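Local coordinates for protein peptidoglycan hydrolase FlgJ (Sphingomonas sp. A1, PDB 2ZYC) that probably cleaves the glycan strands of peptidoglycan through this C-terminal family 73 glycoside hydrolase domain, making way for the flagellar rod in the periplasm, at residues Thr35-Ser40 with Asn147-Arg152; Gln3-Ala8 with Gln30-Thr35. The protein carries 2 engineered substitutions. One frame throughout, in Å; residues are numbered along the deposited sequence.

Contact 1: Thr35-Ser40 with Asn147-Arg152; sequences TGWGKS and NALRQR. With PO4 (phosphate ion), chain B.
W37 and R152 swing alike: each carries CG anti to its own carbonyl carbon (chi1 -58° and -71°), and the arginine chain then runs extended from CG to NE, which brings its guanidinium over one face of the indole. The outcome is a cation-pi pair, here joining the loop after helix 24-35 to helix 147-156 in the glucosaminidase domain of a lysozyme-clan enzyme. R152 CZ stands 4.3 Å from the centroid of the W37 six-membered ring, almost on the ring normal. The two planes are 67° apart, however, so the cation is not laid flat; its NH1 leads, above the ring centre and 3.3 Å from W37 CE2. The NE/NH2 edge of the same guanidinium meets a phosphate ion, probably from the crystallisation liquor: R152 NE donates a nearly straight bond of 3.0 Å to O1, and NH2 a weak one to O3. The backbone nitrogens of A2 and Q3 also bind that anion. At the indole edge, W37 CH2 meets L149 CD1 at 3.8 Å, and the leucine in turn rests on H25, V28 and A29 of helix 24-35. The loop itself is tightly folded. G36 closes the helix in a Schellman motif, and W37 and G38 form the middle of a type I' turn whose ends are bonded from K39 N to G36 O. An ST motif adds a further tie, with T35 OG1 accepting from G38 N at 3.0 Å.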
loop_
_atom_site.group_PDB
_atom_site.type_symbol
_atom_site.label_atom_id
_atom_site.label_comp_id
_atom_site.label_asym_id
_atom_site.label_seq_id
_atom_site.Cartn_x
_atom_site.Cartn_y
_atom_site.Cartn_z
ATOM N N THR A 35 7.013 0.998 -2.585
ATOM C CA THR A 35 7.896 2.139 -2.360
ATOM C C THR A 35 9.265 1.751 -1.811
ATOM O O THR A 35 9.989 2.616 -1.327
ATOM C CB THR A 35 7.269 3.156 -1.375
ATOM O OG1 THR A 35 7.063 2.526 -0.107
ATOM C CG2 THR A 35 5.958 3.712 -1.907
ATOM N N GLY A 36 9.610 0.467 -1.884
ATOM C CA GLY A 36 10.871 -0.030 -1.324
ATOM C C GLY A 36 10.978 0.342 0.139
ATOM O O GLY A 36 11.942 0.998 0.558
ATOM N N TRP A 37 9.960 -0.042 0.910
ATOM C CA TRP A 37 9.891 0.280 2.339
ATOM C C TRP A 37 10.086 1.778 2.589
ATOM O O TRP A 37 10.829 2.178 3.489
ATOM C CB TRP A 37 10.909 -0.557 3.137
ATOM C CG TRP A 37 10.736 -2.033 2.989
ATOM C CD1 TRP A 37 11.245 -2.820 1.996
ATOM C CD2 TRP A 37 10.011 -2.907 3.861
ATOM N NE1 TRP A 37 10.870 -4.127 2.183
ATOM C CE2 TRP A 37 10.121 -4.213 3.327
ATOM C CE3 TRP A 37 9.272 -2.715 5.042
ATOM C CZ2 TRP A 37 9.516 -5.325 3.925
ATOM C CZ3 TRP A 37 8.676 -3.825 5.642
ATOM C CH2 TRP A 37 8.803 -5.114 5.081
ATOM N N GLY A 38 9.435 2.600 1.767
ATOM C CA GLY A 38 9.502 4.052 1.882
ATOM C C GLY A 38 10.604 4.747 1.088
ATOM O O GLY A 38 10.548 5.958 0.898
ATOM N N LYS A 39 11.585 3.986 0.607
ATOM C CA LYS A 39 12.774 4.560 -0.050
ATOM C C LYS A 39 12.528 5.235 -1.409
ATOM O O LYS A 39 13.276 6.146 -1.789
ATOM C CB LYS A 39 13.878 3.502 -0.197
ATOM C CG LYS A 39 14.569 3.103 1.108
ATOM C CD LYS A 39 15.661 2.050 0.874
ATOM C CE LYS A 39 15.103 0.611 0.886
ATOM N NZ LYS A 39 14.894 0.072 2.274
ATOM N N SER A 40 11.504 4.793 -2.142
ATOM C CA SER A 40 11.285 5.262 -3.523
ATOM C C SER A 40 9.881 5.824 -3.800
ATOM O O SER A 40 9.313 5.631 -4.886
ATOM C CB SER A 40 11.640 4.169 -4.538
ATOM O OG SER A 40 10.644 3.167 -4.586
ATOM N N ASN A 147 10.032 -13.015 6.548
ATOM C CA ASN A 147 10.633 -12.777 7.858
ATOM C C ASN A 147 10.962 -11.305 8.082
ATOM O O ASN A 147 10.921 -10.824 9.211
ATOM C CB ASN A 147 11.904 -13.621 8.032
ATOM C CG ASN A 147 11.620 -15.116 8.075
ATOM O OD1 ASN A 147 10.699 -15.574 8.754
ATOM N ND2 ASN A 147 12.425 -15.884 7.355
ATOM N N ALA A 148 11.303 -10.602 6.999
ATOM C CA ALA A 148 11.647 -9.178 7.077
ATOM C C ALA A 148 10.487 -8.385 7.668
ATOM O O ALA A 148 10.667 -7.653 8.643
ATOM C CB ALA A 148 12.020 -8.626 5.711
ATOM N N LEU A 149 9.301 -8.547 7.080
ATOM C CA LEU A 149 8.098 -7.903 7.605
ATOM C C LEU A 149 7.749 -8.398 9.008
ATOM O O LEU A 149 7.466 -7.590 9.892
ATOM C CB LEU A 149 6.899 -8.101 6.666
ATOM C CG LEU A 149 5.601 -7.402 7.098
ATOM C CD1 LEU A 149 5.777 -5.890 7.213
ATOM C CD2 LEU A 149 4.445 -7.742 6.162
ATOM N N ARG A 150 7.765 -9.715 9.215
ATOM C CA ARG A 150 7.446 -10.273 10.533
ATOM C C ARG A 150 8.270 -9.634 11.665
ATOM O O ARG A 150 7.711 -9.208 12.677
ATOM C CB ARG A 150 7.621 -11.791 10.529
ATOM C CG ARG A 150 7.178 -12.479 11.814
ATOM C CD ARG A 150 6.863 -13.966 11.581
ATOM N NE ARG A 150 7.661 -14.569 10.506
ATOM C CZ ARG A 150 7.196 -14.863 9.287
ATOM N NH1 ARG A 150 5.927 -14.620 8.966
ATOM N NH2 ARG A 150 8.006 -15.397 8.380
ATOM N N GLN A 151 9.586 -9.549 11.477
ATOM C CA GLN A 151 10.498 -8.980 12.477
ATOM C C GLN A 151 10.183 -7.509 12.758
ATOM O O GLN A 151 10.204 -7.055 13.906
ATOM C CB GLN A 151 11.948 -9.129 12.013
ATOM C CG GLN A 151 12.445 -10.577 11.977
ATOM C CD GLN A 151 13.768 -10.742 11.241
ATOM O OE1 GLN A 151 14.373 -9.771 10.779
ATOM N NE2 GLN A 151 14.223 -11.985 11.126
ATOM N N ARG A 152 9.900 -6.763 11.693
ATOM C CA ARG A 152 9.581 -5.344 11.831
ATOM C C ARG A 152 8.233 -5.111 12.519
ATOM O O ARG A 152 8.088 -4.172 13.297
ATOM C CB ARG A 152 9.644 -4.637 10.476
ATOM C CG ARG A 152 11.077 -4.509 9.976
ATOM C CD ARG A 152 11.149 -4.009 8.553
ATOM N NE ARG A 152 12.543 -3.963 8.116
ATOM C CZ ARG A 152 12.963 -4.263 6.891
ATOM N NH1 ARG A 152 12.103 -4.642 5.954
ATOM N NH2 ARG A 152 14.256 -4.191 6.610
HETATM P P PO4 B . 15.423 -1.630 9.449
HETATM O O1 PO4 B . 14.468 -2.684 9.964
HETATM O O2 PO4 B . 16.808 -1.946 9.967
HETATM O O3 PO4 B . 15.449 -1.685 7.940
HETATM O O4 PO4 B . 15.006 -0.247 9.894
HETATM O O HOH W 1 14.870 -3.026 3.509
#

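Contact 2: Gln3-Ala8 with Gln30-Thr35; sequences QAFVDA and QAALET. With PO4 (phosphate ion), chain B.
F5 reaches the second helix with the far end of its ring, where CZ touches A31 CB at 3.7 Å with the methyl near the ring plane. The neighbouring CE2 comes within 3.6 Å of A32 N and 4.0 Å of A32 CB, while T35 OG1 lies obliquely against CZ and CE1. F5 has a chi1 of 180°, which sets CG anti to the backbone N and carries the phenyl out from helix 3-20 into this buried site. An alanine in place of F5 is likely to open a gap beside A31 and A32 and leave segments 3-8 and 30-35 without the apolar side chain that joins them. Helices 3-20 and 24-35 are consecutive and form a splayed helical hairpin in the lysozyme-clan domain; the local axes stay 11.1 Å apart and run at 138°, nearer antiparallel than parallel. The hydroxyl of T35 is kept in place by two bonds: OG1 donates to A31 O, 2.8 Å away, and accepts from G38 N in the loop that follows. On the other helix, Q3 bends at chi2 to place NE2 2.8 Å from D7 OD1, on the syn side of the carboxylate but tilted out of its plane, one turn on; D7 OD1 is also bonded to S156 OG. At the start of that helix, Q3 N donates to the phosphate ion, 2.9 Å from its O4. Farther out, V6 packs on R152 and L153 of helix 147-156.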
loop_
_atom_site.group_PDB
_atom_site.type_symbol
_atom_site.label_atom_id
_atom_site.label_comp_id
_atom_site.label_asym_id
_atom_site.label_seq_id
_atom_site.Cartn_x
_atom_site.Cartn_y
_atom_site.Cartn_z
ATOM N N GLN A 3 12.243 0.365 9.522
ATOM C CA GLN A 3 11.428 0.278 10.744
ATOM C C GLN A 3 10.469 1.449 10.928
ATOM O O GLN A 3 9.300 1.256 11.299
ATOM C CB GLN A 3 12.284 0.070 12.008
ATOM C CG GLN A 3 11.446 -0.218 13.277
ATOM C CD GLN A 3 10.701 -1.539 13.198
ATOM O OE1 GLN A 3 11.280 -2.562 12.830
ATOM N NE2 GLN A 3 9.412 -1.525 13.546
ATOM N N ALA A 4 10.953 2.663 10.661
ATOM C CA ALA A 4 10.124 3.856 10.810
ATOM C C ALA A 4 8.976 3.851 9.814
ATOM O O ALA A 4 7.889 4.342 10.126
ATOM C CB ALA A 4 10.954 5.120 10.654
ATOM N N PHE A 5 9.223 3.295 8.630
ATOM C CA PHE A 5 8.164 3.137 7.619
ATOM C C PHE A 5 7.020 2.284 8.157
ATOM O O PHE A 5 5.852 2.688 8.097
ATOM C CB PHE A 5 8.709 2.522 6.332
ATOM C CG PHE A 5 7.661 2.338 5.269
ATOM C CD1 PHE A 5 7.218 3.424 4.519
ATOM C CD2 PHE A 5 7.105 1.089 5.039
ATOM C CE1 PHE A 5 6.236 3.258 3.528
ATOM C CE2 PHE A 5 6.130 0.913 4.058
ATOM C CZ PHE A 5 5.699 2.006 3.300
ATOM N N VAL A 6 7.371 1.111 8.684
ATOM C CA VAL A 6 6.421 0.196 9.331
ATOM C C VAL A 6 5.702 0.869 10.511
ATOM O O VAL A 6 4.474 0.829 10.591
ATOM C CB VAL A 6 7.129 -1.106 9.782
ATOM C CG1 VAL A 6 6.201 -1.970 10.631
ATOM C CG2 VAL A 6 7.624 -1.887 8.567
ATOM N N ASP A 7 6.466 1.496 11.409
ATOM C CA ASP A 7 5.896 2.181 12.573
ATOM C C ASP A 7 4.879 3.250 12.161
ATOM O O ASP A 7 3.815 3.375 12.775
ATOM C CB ASP A 7 6.993 2.832 13.433
ATOM C CG ASP A 7 7.946 1.818 14.069
ATOM O OD1 ASP A 7 7.626 0.608 14.125
ATOM O OD2 ASP A 7 9.051 2.235 14.489
ATOM N N ALA A 8 5.215 4.000 11.114
ATOM C CA ALA A 8 4.390 5.096 10.601
ATOM C C ALA A 8 3.118 4.606 9.912
ATOM O O ALA A 8 2.037 5.161 10.102
ATOM C CB ALA A 8 5.208 5.944 9.634
ATOM N N GLN A 30 2.023 -4.255 1.177
ATOM C CA GLN A 30 1.778 -3.708 -0.150
ATOM C C GLN A 30 2.463 -2.353 -0.345
ATOM O O GLN A 30 3.106 -2.115 -1.383
ATOM C CB GLN A 30 0.288 -3.609 -0.441
ATOM C CG GLN A 30 0.018 -3.329 -1.925
ATOM C CD GLN A 30 -1.436 -3.088 -2.227
ATOM O OE1 GLN A 30 -2.277 -3.075 -1.326
ATOM N NE2 GLN A 30 -1.749 -2.896 -3.509
ATOM N N ALA A 31 2.335 -1.489 0.656
ATOM C CA ALA A 31 2.972 -0.169 0.637
ATOM C C ALA A 31 4.501 -0.298 0.583
ATOM O O ALA A 31 5.164 0.448 -0.142
ATOM C CB ALA A 31 2.539 0.637 1.837
ATOM N N ALA A 32 5.038 -1.243 1.349
ATOM C CA ALA A 32 6.472 -1.552 1.351
ATOM C C ALA A 32 6.969 -1.997 -0.029
ATOM O O ALA A 32 8.016 -1.547 -0.495
ATOM C CB ALA A 32 6.783 -2.624 2.382
ATOM N N LEU A 33 6.225 -2.895 -0.668
ATOM C CA LEU A 33 6.600 -3.379 -1.992
ATOM C C LEU A 33 6.599 -2.220 -2.994
ATOM O O LEU A 33 7.528 -2.080 -3.808
ATOM C CB LEU A 33 5.642 -4.485 -2.448
ATOM C CG LEU A 33 5.917 -5.087 -3.836
ATOM C CD1 LEU A 33 7.317 -5.700 -3.888
ATOM C CD2 LEU A 33 4.865 -6.131 -4.168
ATOM N N GLU A 34 5.564 -1.385 -2.914
ATOM C CA GLU A 34 5.387 -0.282 -3.861
ATOM C C GLU A 34 6.458 0.800 -3.773
ATOM O O GLU A 34 6.788 1.434 -4.773
ATOM C CB GLU A 34 3.996 0.349 -3.716
ATOM C CG GLU A 34 2.867 -0.525 -4.251
ATOM C CD GLU A 34 3.120 -1.005 -5.680
ATOM O OE1 GLU A 34 3.502 -0.175 -6.532
ATOM O OE2 GLU A 34 2.924 -2.211 -5.951
ATOM N N THR A 35 7.013 0.998 -2.585
ATOM C CA THR A 35 7.896 2.139 -2.360
ATOM C C THR A 35 9.265 1.751 -1.811
ATOM O O THR A 35 9.989 2.616 -1.327
ATOM C CB THR A 35 7.269 3.156 -1.375
ATOM O OG1 THR A 35 7.063 2.526 -0.107
ATOM C CG2 THR A 35 5.958 3.712 -1.907
HETATM P P PO4 B . 15.423 -1.630 9.449
HETATM O O1 PO4 B . 14.468 -2.684 9.964
HETATM O O2 PO4 B . 16.808 -1.946 9.967
HETATM O O3 PO4 B . 15.449 -1.685 7.940
HETATM O O4 PO4 B . 15.006 -0.247 9.894
#

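From the N terminus, helix 3-20 leads through a short connection into helix 24-35, and contact 2 closes that first excursion. Contact 1 opens only afterwards, at T35, which belongs to both, and spans the strand pair and several helices before the chain returns at helix 147-156. The two therefore stand in series, neither nested nor crossed, yet their centres are 5 Å apart. Two probable hydrogen bonds join them: W37 N lies 2.8 Å from A32 O, and R152 O 3.0 Å from Q3 NE2. With G38 CA packed on F5 CD1 and one phosphate touching both contacts, helices 3-20, 24-35 and 147-156 form one cluster.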